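Long-range contacts in CRP-like protein Clp (Xanthomonas campestris pv. campestris, PDB 3IWZ), which regulates virulence-gene transcription as a dimeric, CRP-like DNA-binding protein whose DNA binding appears to be abolished by cyclic di-GMP: residues D[52-57]-D[110-115]; D[66-71]-D[99-104]; D[74-79]-D[190-195]; D[84-89]-D[142-147]; D[158-163]-D[197-202]. One frame throughout, in Å; residues are numbered along the deposited sequence.

Contact 1: D[52-57]-D[110-115]; sequences AGTLYY and LAEISY
Tyr115 lays its ring against the backbone that leads into strand 54-58. One face takes the carbonyl carbon of Gly53 near its rim and the amide nitrogen of Thr54 over its centre, while Ala52 O sits at the ring edge, 3.1 Å from Tyr115 CE2. With CG anti to the carbonyl carbon (chi1 -58°), the ring turns back over residues 52-55. Its own amide helps to hold the fold-over: Tyr115 N donates to Gly53 O at 2.9 Å. The hydroxyl bonds to Gly87 O.

Leu55 and Ile113 come next as an antiparallel hydrogen-bonded pair, with Leu55 N to Ile113 O at 2.9 Å. The CB of Leu55 touches both Tyr115 CE1, at 3.8 Å, and Ile113 CG2. Tyr57 repeats the pairing with Ala111, and its CB packs on the alanine methyl. On the other face of the sheet Glu112 runs alongside Tyr56, carboxylate and ring planes only 11° apart, and its far oxygen pairs with Arg37.

These are the two central strands of one sheet of the jelly roll of a cyclic nucleotide-binding domain. Strands 108-114 and 54-58 are flanked by strands 35-39 and 85-86 respectively, and helix 24-32 packs against Tyr57 and Ala111.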
# COMPACT_ATOMS: atom_id res chain seq x y z
N ALA D 52 -19.01 1.10 5.87
CA ALA D 52 -17.75 1.67 6.31
C ALA D 52 -17.98 3.08 6.81
O ALA D 52 -17.80 4.05 6.08
CB ALA D 52 -16.75 1.69 5.16
N GLY D 53 -18.40 3.18 8.06
CA GLY D 53 -18.65 4.49 8.64
C GLY D 53 -17.96 4.56 9.98
O GLY D 53 -18.20 5.47 10.77
N THR D 54 -17.07 3.60 10.23
CA THR D 54 -16.36 3.52 11.49
C THR D 54 -14.84 3.36 11.40
O THR D 54 -14.31 2.69 10.52
CB THR D 54 -16.92 2.34 12.31
OG1 THR D 54 -18.32 2.55 12.56
CG2 THR D 54 -16.19 2.21 13.64
N LEU D 55 -14.15 3.98 12.34
CA LEU D 55 -12.71 3.91 12.40
C LEU D 55 -12.42 3.09 13.65
O LEU D 55 -13.16 3.14 14.61
CB LEU D 55 -12.13 5.32 12.57
CG LEU D 55 -10.67 5.66 12.24
CD1 LEU D 55 -10.18 6.67 13.28
CD2 LEU D 55 -9.80 4.43 12.26
N TYR D 56 -11.34 2.31 13.62
CA TYR D 56 -10.98 1.52 14.78
C TYR D 56 -9.58 1.87 15.26
O TYR D 56 -8.70 2.16 14.46
CB TYR D 56 -11.03 0.04 14.46
CG TYR D 56 -12.42 -0.50 14.24
CD1 TYR D 56 -13.27 -0.74 15.32
CD2 TYR D 56 -12.88 -0.79 12.96
CE1 TYR D 56 -14.53 -1.27 15.12
CE2 TYR D 56 -14.14 -1.32 12.76
CZ TYR D 56 -14.96 -1.56 13.84
OH TYR D 56 -16.21 -2.10 13.64
N TYR D 57 -9.41 1.84 16.58
CA TYR D 57 -8.12 2.10 17.20
C TYR D 57 -7.85 0.88 18.08
O TYR D 57 -8.64 0.58 18.98
CB TYR D 57 -8.19 3.36 18.07
CG TYR D 57 -6.94 3.61 18.87
CD1 TYR D 57 -5.90 4.38 18.34
CD2 TYR D 57 -6.78 3.07 20.14
CE1 TYR D 57 -4.73 4.60 19.07
CE2 TYR D 57 -5.62 3.29 20.88
CZ TYR D 57 -4.61 4.06 20.34
OH TYR D 57 -3.47 4.27 21.07
N LEU D 110 -10.85 -2.93 21.12
CA LEU D 110 -10.82 -1.94 20.05
C LEU D 110 -11.78 -0.80 20.35
O LEU D 110 -12.92 -1.03 20.73
CB LEU D 110 -11.22 -2.57 18.71
CG LEU D 110 -10.44 -3.80 18.23
CD1 LEU D 110 -10.99 -4.27 16.90
CD2 LEU D 110 -8.97 -3.47 18.11
N ALA D 111 -11.30 0.42 20.20
CA ALA D 111 -12.13 1.59 20.43
C ALA D 111 -12.59 2.08 19.07
O ALA D 111 -11.76 2.38 18.21
CB ALA D 111 -11.33 2.67 21.14
N GLU D 112 -13.90 2.14 18.85
CA GLU D 112 -14.42 2.60 17.57
C GLU D 112 -15.13 3.95 17.67
O GLU D 112 -15.67 4.31 18.72
CB GLU D 112 -15.37 1.56 16.96
CG GLU D 112 -16.58 1.20 17.81
CD GLU D 112 -17.63 0.43 17.03
OE1 GLU D 112 -18.57 -0.10 17.67
OE2 GLU D 112 -17.53 0.35 15.78
N ILE D 113 -15.09 4.68 16.56
CA ILE D 113 -15.73 5.99 16.45
C ILE D 113 -16.11 6.22 15.00
O ILE D 113 -15.32 5.96 14.08
CB ILE D 113 -14.80 7.13 16.92
CG1 ILE D 113 -15.60 8.43 17.04
CG2 ILE D 113 -13.65 7.32 15.93
CD1 ILE D 113 -14.88 9.54 17.79
N SER D 114 -17.33 6.70 14.78
CA SER D 114 -17.82 6.95 13.43
C SER D 114 -17.03 8.07 12.77
O SER D 114 -16.58 9.00 13.44
CB SER D 114 -19.30 7.34 13.46
OG SER D 114 -19.49 8.59 14.10
N TYR D 115 -16.85 7.98 11.46
CA TYR D 115 -16.12 9.02 10.75
C TYR D 115 -16.81 10.38 10.94
O TYR D 115 -16.18 11.36 11.33
CB TYR D 115 -16.05 8.73 9.24
CG TYR D 115 -15.43 7.40 8.84
CD1 TYR D 115 -14.28 6.93 9.48
CD2 TYR D 115 -15.95 6.66 7.78
CE1 TYR D 115 -13.67 5.75 9.07
CE2 TYR D 115 -15.34 5.49 7.37
CZ TYR D 115 -14.20 5.04 8.01
OH TYR D 115 -13.60 3.90 7.57

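Contact 2: D[66-71]-D[99-104]; sequences IAEEDD and EVILRT
Ile66 and Ile101 hold the tight end of this contact, an antiparallel hydrogen-bonded pair with both bonds short and nearly straight. Ile101 N reaches Ile66 O at 2.6 Å, the N-H angle 177°, and Ile66 N returns a bond to Ile101 O. The side chains share a face of the sheet and press CB to CB at 3.8 Å. Farther out, the CD1 methyl of Ile66 lies over one face of the Arg103 guanidinium, 3.5 Å from Arg103 CZ. Salt bridges to Asp44 and Glu74 keep that flat group in place.

The two strands are the inner pair of the second sheet of the jelly roll, with 44-46 and 74-80 outside them. The short strands 66-68 and 101-104 run 136° apart in direction, well off antiparallel, and beyond Ile66, toward Glu68 and Glu99, the contact thins. Here Glu68 brings CG to 3.7 Å from Ile101 CD1, its carboxylate close by. On the backbone a water fills in for a direct bond, accepting from Glu68 N at 2.9 Å and donating to Glu99 O. This end looks toward the dimer partner: Glu99 forms a salt bridge with Arg150 of the second subunit.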
# COMPACT_ATOMS: atom_id res chain seq x y z
N ILE D 66 -6.62 -8.47 5.92
CA ILE D 66 -6.57 -9.45 4.86
C ILE D 66 -7.36 -9.02 3.63
O ILE D 66 -8.42 -8.41 3.75
CB ILE D 66 -7.12 -10.81 5.36
CG1 ILE D 66 -6.60 -11.08 6.78
CG2 ILE D 66 -6.67 -11.94 4.42
CD1 ILE D 66 -6.95 -12.47 7.32
N ALA D 67 -6.84 -9.33 2.45
CA ALA D 67 -7.51 -9.00 1.20
C ALA D 67 -8.00 -10.31 0.59
O ALA D 67 -7.35 -11.34 0.72
CB ALA D 67 -6.53 -8.32 0.24
N GLU D 68 -9.16 -10.26 -0.06
CA GLU D 68 -9.74 -11.44 -0.67
C GLU D 68 -9.72 -11.35 -2.19
O GLU D 68 -9.66 -10.26 -2.75
CB GLU D 68 -11.19 -11.63 -0.23
CG GLU D 68 -11.38 -12.12 1.19
CD GLU D 68 -12.53 -13.12 1.30
OE1 GLU D 68 -13.61 -12.83 0.74
OE2 GLU D 68 -12.35 -14.18 1.95
N GLU D 69 -9.76 -12.50 -2.85
CA GLU D 69 -9.81 -12.53 -4.30
C GLU D 69 -11.11 -13.23 -4.66
O GLU D 69 -12.02 -13.29 -3.83
CB GLU D 69 -8.62 -13.28 -4.90
CG GLU D 69 -7.54 -12.34 -5.45
CD GLU D 69 -8.07 -11.40 -6.54
OE1 GLU D 69 -7.37 -10.41 -6.86
OE2 GLU D 69 -9.17 -11.67 -7.08
N ASP D 70 -11.21 -13.74 -5.87
CA ASP D 70 -12.45 -14.40 -6.28
C ASP D 70 -12.44 -15.89 -5.99
O ASP D 70 -13.38 -16.42 -5.38
CB ASP D 70 -12.72 -14.15 -7.76
CG ASP D 70 -14.16 -13.78 -8.02
OD1 ASP D 70 -14.50 -13.44 -9.18
OD2 ASP D 70 -14.96 -13.82 -7.06
N ASP D 71 -11.37 -16.57 -6.42
CA ASP D 71 -11.23 -18.01 -6.19
C ASP D 71 -11.30 -18.33 -4.71
O ASP D 71 -11.08 -19.47 -4.29
CB ASP D 71 -9.92 -18.54 -6.79
CG ASP D 71 -8.74 -17.58 -6.62
OD1 ASP D 71 -7.64 -17.89 -7.11
OD2 ASP D 71 -8.92 -16.52 -5.99
N GLU D 99 -12.99 -2.75 1.99
CA GLU D 99 -12.31 -3.40 0.88
C GLU D 99 -11.44 -4.56 1.38
O GLU D 99 -10.91 -5.34 0.59
CB GLU D 99 -11.45 -2.40 0.11
CG GLU D 99 -11.50 -2.62 -1.40
CD GLU D 99 -12.85 -2.27 -1.97
OE1 GLU D 99 -13.39 -3.07 -2.76
OE2 GLU D 99 -13.38 -1.19 -1.64
N VAL D 100 -11.31 -4.69 2.69
CA VAL D 100 -10.49 -5.76 3.25
C VAL D 100 -11.12 -6.36 4.50
O VAL D 100 -12.12 -5.85 5.02
CB VAL D 100 -9.09 -5.25 3.65
CG1 VAL D 100 -8.42 -4.56 2.48
CG2 VAL D 100 -9.20 -4.30 4.83
N ILE D 101 -10.51 -7.44 4.98
CA ILE D 101 -10.92 -8.13 6.20
C ILE D 101 -10.06 -7.67 7.36
O ILE D 101 -8.84 -7.58 7.24
CB ILE D 101 -10.70 -9.65 6.12
CG1 ILE D 101 -11.44 -10.26 4.93
CG2 ILE D 101 -11.18 -10.29 7.42
CD1 ILE D 101 -11.27 -11.78 4.83
N LEU D 102 -10.71 -7.38 8.49
CA LEU D 102 -10.04 -7.00 9.73
C LEU D 102 -10.32 -8.17 10.67
O LEU D 102 -11.45 -8.36 11.13
CB LEU D 102 -10.63 -5.72 10.32
CG LEU D 102 -10.13 -5.36 11.72
CD1 LEU D 102 -8.63 -5.06 11.67
CD2 LEU D 102 -10.90 -4.16 12.25
N ARG D 103 -9.28 -8.96 10.95
CA ARG D 103 -9.42 -10.15 11.78
C ARG D 103 -8.51 -10.15 13.01
O ARG D 103 -7.30 -9.97 12.90
CB ARG D 103 -9.14 -11.36 10.88
CG ARG D 103 -8.96 -12.71 11.55
CD ARG D 103 -8.59 -13.74 10.48
NE ARG D 103 -9.66 -13.91 9.50
CZ ARG D 103 -9.52 -14.55 8.33
NH1 ARG D 103 -8.35 -15.08 7.99
NH2 ARG D 103 -10.55 -14.65 7.51
N THR D 104 -9.11 -10.35 14.18
CA THR D 104 -8.35 -10.40 15.43
C THR D 104 -7.50 -11.68 15.43
O THR D 104 -7.97 -12.74 15.02
CB THR D 104 -9.27 -10.46 16.67
OG1 THR D 104 -10.08 -11.64 16.62
CG2 THR D 104 -10.17 -9.22 16.73
O HOH W 1 -10.19 -7.64 -0.56

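Contact 3: D[74-79]-D[190-195]; sequences ELVLGY and RQELAR
Strand 74-79 and helix 190-195 pass at a steep 77°, and where they come closest Val76 N donates to Arg195 O at 2.8 Å. The helix is the first of the predicted helix-turn-helix, so this contact joins the DNA-binding domain to the edge strand of the nucleotide-binding jelly roll.

Arg195 contributes the largest share of the buried surface. Bent at chi3 (-72°), it lies beside Glu74, both pointing the same way, and NH2 makes a salt bridge with Glu74 OE1 at 3.2 Å. The planes of guanidinium and carboxylate are far from coplanar, and the other oxygen of Glu74 pairs with Arg103. Within the helix, Arg195 NE meets Glu192 OE2 in a second salt bridge whose hydrogen bond is weak, being poorly aligned. Val76 CG2 packs against Glu192 OE1 at 3.6 Å and Arg195 CB at 3.8 Å. Glu192 is also gripped from the strand: Tyr79 comes from the opposite direction, and its OH donates to Glu192 OE1 at 2.7 Å, nearly along the C-O axis of the carboxylate.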
# COMPACT_ATOMS: atom_id res chain seq x y z
N GLU D 74 -6.97 -15.79 0.34
CA GLU D 74 -6.66 -14.67 1.21
C GLU D 74 -5.17 -14.34 1.22
O GLU D 74 -4.32 -15.21 1.09
CB GLU D 74 -7.10 -14.96 2.65
CG GLU D 74 -8.57 -15.30 2.83
CD GLU D 74 -8.97 -15.37 4.29
OE1 GLU D 74 -8.33 -16.13 5.05
OE2 GLU D 74 -9.92 -14.66 4.68
N LEU D 75 -4.88 -13.05 1.38
CA LEU D 75 -3.50 -12.58 1.45
C LEU D 75 -3.40 -11.62 2.63
O LEU D 75 -3.99 -10.53 2.63
CB LEU D 75 -3.11 -11.86 0.15
CG LEU D 75 -1.68 -11.31 0.03
CD1 LEU D 75 -0.68 -12.47 -0.00
CD2 LEU D 75 -1.55 -10.47 -1.25
N VAL D 76 -2.68 -12.04 3.66
CA VAL D 76 -2.46 -11.21 4.83
C VAL D 76 -1.57 -10.06 4.38
O VAL D 76 -0.52 -10.27 3.77
CB VAL D 76 -1.76 -12.02 5.96
CG1 VAL D 76 -1.31 -11.10 7.08
CG2 VAL D 76 -2.70 -13.08 6.49
N LEU D 77 -2.00 -8.83 4.66
CA LEU D 77 -1.21 -7.68 4.26
C LEU D 77 -0.40 -7.17 5.44
O LEU D 77 0.51 -6.36 5.27
CB LEU D 77 -2.10 -6.54 3.75
CG LEU D 77 -3.15 -6.92 2.70
CD1 LEU D 77 -3.81 -5.65 2.21
CD2 LEU D 77 -2.52 -7.65 1.56
N GLY D 78 -0.74 -7.65 6.63
CA GLY D 78 -0.01 -7.24 7.81
C GLY D 78 -0.70 -7.47 9.15
O GLY D 78 -1.91 -7.72 9.22
N TYR D 79 0.09 -7.41 10.21
CA TYR D 79 -0.40 -7.58 11.57
C TYR D 79 -0.24 -6.22 12.22
O TYR D 79 0.65 -5.46 11.85
CB TYR D 79 0.41 -8.61 12.34
CG TYR D 79 0.42 -9.99 11.73
CD1 TYR D 79 -0.75 -10.53 11.17
CD2 TYR D 79 1.57 -10.78 11.74
CE1 TYR D 79 -0.76 -11.82 10.65
CE2 TYR D 79 1.56 -12.08 11.23
CZ TYR D 79 0.40 -12.59 10.69
OH TYR D 79 0.39 -13.87 10.20
N ARG D 190 0.09 -23.60 9.07
CA ARG D 190 0.34 -23.80 7.65
C ARG D 190 -0.59 -22.91 6.83
O ARG D 190 -0.23 -22.42 5.76
CB ARG D 190 0.14 -25.27 7.28
CG ARG D 190 0.23 -25.56 5.78
CD ARG D 190 0.89 -26.91 5.49
NE ARG D 190 0.05 -28.07 5.79
CZ ARG D 190 0.38 -29.32 5.51
NH1 ARG D 190 1.55 -29.59 4.93
NH2 ARG D 190 -0.44 -30.32 5.81
N GLN D 191 -1.80 -22.71 7.35
CA GLN D 191 -2.80 -21.87 6.70
C GLN D 191 -2.32 -20.43 6.62
O GLN D 191 -2.33 -19.83 5.55
CB GLN D 191 -4.12 -21.96 7.47
CG GLN D 191 -4.76 -23.35 7.40
CD GLN D 191 -5.59 -23.69 8.63
OE1 GLN D 191 -5.05 -23.80 9.74
NE2 GLN D 191 -6.89 -23.87 8.44
N GLU D 192 -1.90 -19.87 7.76
CA GLU D 192 -1.42 -18.49 7.82
C GLU D 192 -0.18 -18.26 6.98
O GLU D 192 -0.01 -17.20 6.39
CB GLU D 192 -1.14 -18.08 9.27
CG GLU D 192 -2.30 -17.37 9.95
CD GLU D 192 -2.66 -16.05 9.28
OE1 GLU D 192 -1.82 -15.11 9.33
OE2 GLU D 192 -3.76 -15.94 8.71
N LEU D 193 0.70 -19.26 6.93
CA LEU D 193 1.92 -19.13 6.15
C LEU D 193 1.53 -18.93 4.69
O LEU D 193 2.04 -18.02 4.01
CB LEU D 193 2.77 -20.39 6.27
CG LEU D 193 4.22 -20.19 5.84
CD1 LEU D 193 4.86 -19.15 6.74
CD2 LEU D 193 4.98 -21.50 5.92
N ALA D 194 0.63 -19.77 4.22
CA ALA D 194 0.15 -19.70 2.84
C ALA D 194 -0.57 -18.37 2.57
O ALA D 194 -0.56 -17.87 1.45
CB ALA D 194 -0.76 -20.87 2.55
N ARG D 195 -1.21 -17.82 3.60
CA ARG D 195 -1.91 -16.55 3.45
C ARG D 195 -0.92 -15.39 3.48
O ARG D 195 -1.19 -14.31 2.95
CB ARG D 195 -2.94 -16.38 4.58
CG ARG D 195 -4.22 -17.14 4.37
CD ARG D 195 -5.28 -16.77 5.41
NE ARG D 195 -4.96 -17.31 6.72
CZ ARG D 195 -5.78 -18.05 7.45
NH1 ARG D 195 -5.40 -18.49 8.64
NH2 ARG D 195 -6.99 -18.34 6.99

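Contact 4: D[84-89]-D[142-147]; sequences EFVGEM and SKRLLD
Acceptors ring the edges of the Arg144 guanidinium, Phe85 O and Glu84 OE1 closest. Phe85 O lies in its plane, 2.7 Å from Arg144 NH1, with a weaker bond from NH2 to the same oxygen. Glu84 OE1, a little out of the plane, takes a second bond from NH1 at 2.7 Å, part of a salt bridge. One water links Glu84 OE1 to Arg144 NE; another accepts from NH2. Glu88 closes the ring more loosely, its OE1 3.4 Å from Arg144 NH2 and its carboxylate perpendicular to the guanidinium. Phe80 adds a cation-pi contact. A bend at chi2 (-65°) lets Glu84 also offer OE2 to Lys143 NZ, a long salt bridge at 3.6 Å.

The two carboxylates probably offset the charge of this buried arginine. Residues 87-89 probably correspond to the start of the phosphate-binding cassette of CRP relatives. The arginine belongs to helix 130-157, which ties this loop and the edge strand 85-86 to the dimer interface, where Lys143 packs on Ile93 of the second subunit.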
# COMPACT_ATOMS: atom_id res chain seq x y z
N GLU D 84 -2.46 1.16 16.77
CA GLU D 84 -2.80 1.21 15.36
C GLU D 84 -4.24 1.61 15.05
O GLU D 84 -5.19 1.21 15.74
CB GLU D 84 -2.50 -0.14 14.70
CG GLU D 84 -1.01 -0.47 14.58
CD GLU D 84 -0.28 0.48 13.66
OE1 GLU D 84 -0.72 0.66 12.50
OE2 GLU D 84 0.73 1.06 14.09
N PHE D 85 -4.38 2.42 14.01
CA PHE D 85 -5.68 2.86 13.52
C PHE D 85 -5.96 1.90 12.38
O PHE D 85 -5.13 1.74 11.50
CB PHE D 85 -5.61 4.29 12.97
CG PHE D 85 -5.64 5.35 14.04
CD1 PHE D 85 -6.84 5.75 14.60
CD2 PHE D 85 -4.46 5.91 14.51
CE1 PHE D 85 -6.86 6.68 15.62
CE2 PHE D 85 -4.47 6.84 15.53
CZ PHE D 85 -5.67 7.23 16.09
N VAL D 86 -7.11 1.23 12.42
CA VAL D 86 -7.46 0.31 11.35
C VAL D 86 -8.86 0.65 10.86
O VAL D 86 -9.62 1.32 11.57
CB VAL D 86 -7.34 -1.17 11.81
CG1 VAL D 86 -5.88 -1.50 12.06
CG2 VAL D 86 -8.13 -1.39 13.09
N GLY D 87 -9.18 0.23 9.64
CA GLY D 87 -10.48 0.56 9.06
C GLY D 87 -10.58 2.06 8.81
O GLY D 87 -11.66 2.65 8.85
N GLU D 88 -9.44 2.68 8.53
CA GLU D 88 -9.41 4.11 8.32
C GLU D 88 -9.66 4.60 6.91
O GLU D 88 -9.87 5.79 6.70
CB GLU D 88 -8.07 4.68 8.80
CG GLU D 88 -6.91 4.45 7.84
CD GLU D 88 -6.73 2.99 7.43
OE1 GLU D 88 -7.00 2.07 8.25
OE2 GLU D 88 -6.31 2.78 6.28
N MET D 89 -9.67 3.69 5.94
CA MET D 89 -9.85 4.09 4.54
C MET D 89 -11.04 5.01 4.27
O MET D 89 -10.89 6.05 3.64
CB MET D 89 -9.93 2.86 3.63
CG MET D 89 -9.74 3.22 2.15
SD MET D 89 -9.84 1.82 1.02
CE MET D 89 -11.56 1.90 0.53
N SER D 142 1.83 5.26 5.72
CA SER D 142 3.11 5.18 5.04
C SER D 142 3.85 3.86 5.28
O SER D 142 4.48 3.33 4.36
CB SER D 142 4.01 6.35 5.44
OG SER D 142 3.50 7.56 4.92
N LYS D 143 3.76 3.32 6.48
CA LYS D 143 4.44 2.05 6.76
C LYS D 143 3.79 0.90 6.01
O LYS D 143 4.48 0.03 5.48
CB LYS D 143 4.44 1.75 8.26
CG LYS D 143 5.33 2.67 9.08
CD LYS D 143 5.15 2.44 10.57
CE LYS D 143 3.73 2.79 11.01
NZ LYS D 143 3.55 2.61 12.48
N ARG D 144 2.47 0.90 5.95
CA ARG D 144 1.73 -0.16 5.26
C ARG D 144 1.94 -0.10 3.76
O ARG D 144 2.03 -1.14 3.10
CB ARG D 144 0.24 -0.05 5.57
CG ARG D 144 -0.08 -0.29 7.04
CD ARG D 144 -1.50 0.12 7.39
NE ARG D 144 -1.56 0.58 8.78
CZ ARG D 144 -2.67 0.90 9.43
NH1 ARG D 144 -2.58 1.31 10.69
NH2 ARG D 144 -3.86 0.81 8.84
N LEU D 145 2.02 1.11 3.24
CA LEU D 145 2.25 1.31 1.82
C LEU D 145 3.62 0.74 1.48
O LEU D 145 3.77 -0.02 0.52
CB LEU D 145 2.23 2.82 1.45
CG LEU D 145 2.55 3.13 -0.02
CD1 LEU D 145 1.65 2.27 -0.91
CD2 LEU D 145 2.34 4.64 -0.34
N LEU D 146 4.62 1.10 2.29
CA LEU D 146 5.97 0.62 2.06
C LEU D 146 5.97 -0.91 2.16
O LEU D 146 6.52 -1.59 1.29
CB LEU D 146 6.93 1.24 3.09
CG LEU D 146 8.38 0.71 3.14
CD1 LEU D 146 9.07 0.94 1.80
CD2 LEU D 146 9.13 1.41 4.26
N ASP D 147 5.33 -1.45 3.20
CA ASP D 147 5.26 -2.90 3.39
C ASP D 147 4.52 -3.63 2.26
O ASP D 147 4.97 -4.68 1.80
CB ASP D 147 4.59 -3.26 4.72
CG ASP D 147 5.47 -2.97 5.92
OD1 ASP D 147 6.69 -2.79 5.72
OD2 ASP D 147 4.95 -2.92 7.06
O HOH W 2 0.89 0.85 10.26
O HOH W 3 -4.74 -0.22 6.33

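Contact 5: D[158-163]-D[197-202]; sequences LDVTDR and VGCSRE
Arg163 and Val197 mark the nearest backbone approach, 6.0 Å between CA atoms, where the first turn of helix 160-172 meets the end of helix 190-197 and the turn of the predicted helix-turn-helix. Asp159 caps that first turn, accepting from Asp162 N, while Gly198 leaves helix 190-197 with positive phi.

The arginine grips Val197 O side-on: NE and NH2 both donate at 2.8 Å, and the oxygen lies close to the guanidinium plane. Bent at chi3 (-68°), the chain turns its other edge back, so NH1 can bond to Leu158 O at 3.1 Å, again in plane. One head group thus ties helix 190-197 to the link between helices 130-157 and 160-172. Val160 CA lies over one guanidinium face toward the rim. Val160 CG1 rests on Cys199 CB at 3.8 Å, and Arg163 CB meets Val197 CG1 at 4.0 Å.

Val197 also packs on Ile164 and Thr167 of helix 160-172, and Cys199 on Ala194 and Ala204, from the helices before and after the turn.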
# COMPACT_ATOMS: atom_id res chain seq x y z
N LEU D 158 9.86 -13.07 -6.82
CA LEU D 158 10.44 -14.14 -6.00
C LEU D 158 9.59 -15.39 -5.98
O LEU D 158 8.37 -15.32 -6.07
CB LEU D 158 10.67 -13.65 -4.57
CG LEU D 158 11.67 -12.50 -4.39
CD1 LEU D 158 11.82 -12.18 -2.91
CD2 LEU D 158 13.01 -12.87 -5.00
N ASP D 159 10.24 -16.55 -5.86
CA ASP D 159 9.54 -17.83 -5.84
C ASP D 159 8.93 -18.12 -4.47
O ASP D 159 9.33 -17.54 -3.46
CB ASP D 159 10.49 -18.97 -6.21
CG ASP D 159 11.67 -19.07 -5.27
OD1 ASP D 159 12.74 -18.49 -5.58
OD2 ASP D 159 11.52 -19.70 -4.20
N VAL D 160 7.95 -19.02 -4.45
CA VAL D 160 7.26 -19.40 -3.23
C VAL D 160 8.23 -19.71 -2.09
O VAL D 160 8.31 -18.97 -1.10
CB VAL D 160 6.37 -20.64 -3.48
CG1 VAL D 160 5.36 -20.80 -2.36
CG2 VAL D 160 5.68 -20.51 -4.83
N THR D 161 8.98 -20.80 -2.24
CA THR D 161 9.95 -21.21 -1.22
C THR D 161 10.74 -19.99 -0.77
O THR D 161 10.95 -19.76 0.42
CB THR D 161 10.93 -22.28 -1.76
OG1 THR D 161 11.78 -21.70 -2.76
CG2 THR D 161 10.16 -23.43 -2.39
N ASP D 162 11.17 -19.19 -1.75
CA ASP D 162 11.94 -17.99 -1.46
C ASP D 162 11.16 -17.06 -0.52
O ASP D 162 11.68 -16.63 0.51
CB ASP D 162 12.27 -17.27 -2.77
CG ASP D 162 13.09 -16.01 -2.56
OD1 ASP D 162 12.70 -15.18 -1.71
OD2 ASP D 162 14.11 -15.85 -3.26
N ARG D 163 9.92 -16.74 -0.89
CA ARG D 163 9.09 -15.85 -0.08
C ARG D 163 8.85 -16.42 1.32
O ARG D 163 8.89 -15.69 2.31
CB ARG D 163 7.72 -15.59 -0.75
CG ARG D 163 7.78 -15.24 -2.24
CD ARG D 163 6.53 -14.48 -2.75
NE ARG D 163 5.29 -15.26 -2.78
CZ ARG D 163 4.94 -16.08 -3.76
NH1 ARG D 163 5.73 -16.26 -4.82
NH2 ARG D 163 3.78 -16.73 -3.70
N VAL D 197 2.43 -15.54 2.26
CA VAL D 197 3.20 -15.48 1.01
C VAL D 197 2.35 -15.55 -0.24
O VAL D 197 2.86 -15.43 -1.35
CB VAL D 197 4.25 -16.61 0.93
CG1 VAL D 197 5.17 -16.54 2.13
CG2 VAL D 197 3.57 -17.96 0.85
N GLY D 198 1.05 -15.76 -0.07
CA GLY D 198 0.15 -15.84 -1.20
C GLY D 198 0.28 -17.13 -1.99
O GLY D 198 0.53 -17.10 -3.20
N CYS D 199 0.14 -18.26 -1.30
CA CYS D 199 0.22 -19.57 -1.95
C CYS D 199 -0.80 -20.50 -1.31
O CYS D 199 -1.35 -20.19 -0.25
CB CYS D 199 1.63 -20.17 -1.81
SG CYS D 199 2.08 -20.68 -0.14
N SER D 200 -1.07 -21.63 -1.95
CA SER D 200 -2.04 -22.58 -1.42
C SER D 200 -1.56 -23.18 -0.10
O SER D 200 -0.36 -23.38 0.10
CB SER D 200 -2.30 -23.71 -2.42
OG SER D 200 -1.12 -24.45 -2.68
N ARG D 201 -2.50 -23.45 0.80
CA ARG D 201 -2.20 -24.03 2.10
C ARG D 201 -1.36 -25.29 1.92
O ARG D 201 -0.52 -25.61 2.75
CB ARG D 201 -3.51 -24.37 2.83
CG ARG D 201 -3.39 -25.50 3.85
CD ARG D 201 -4.75 -25.79 4.45
NE ARG D 201 -4.75 -26.98 5.30
CZ ARG D 201 -3.98 -27.15 6.37
NH1 ARG D 201 -3.12 -26.21 6.74
NH2 ARG D 201 -4.09 -28.26 7.08
N GLU D 202 -1.61 -25.98 0.81
CA GLU D 202 -0.90 -27.20 0.47
C GLU D 202 0.55 -26.91 0.07
O GLU D 202 1.48 -27.43 0.69
CB GLU D 202 -1.63 -27.92 -0.67
CG GLU D 202 -2.39 -27.00 -1.62
CD GLU D 202 -3.90 -27.10 -1.46
OE1 GLU D 202 -4.45 -28.17 -1.80
OE2 GLU D 202 -4.52 -26.12 -0.99

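Contacts 1 and 2 pair the central strands of the two sheets of one jelly roll and meet where Tyr56 packs on Leu102; both rest on backbone pairing, contact 2 with a wetter end. Contact 4 is the most buried yet the most ionic of the five, and it shares the first sheet with contact 1 through Tyr56-Val86 and Tyr115-Gly87 bonds. Contact 3 starts from the strand beside contact 2, with Glu74 salt-bridged to Arg103, and crosses into the DNA-binding domain. There it passes to contact 5 through Ala194 and Cys199. The dimer partner touches contacts 2, 3 and 4. Contact 5, set farthest from the chain centre, relies on an arginine holding carbonyls rather than carboxylates.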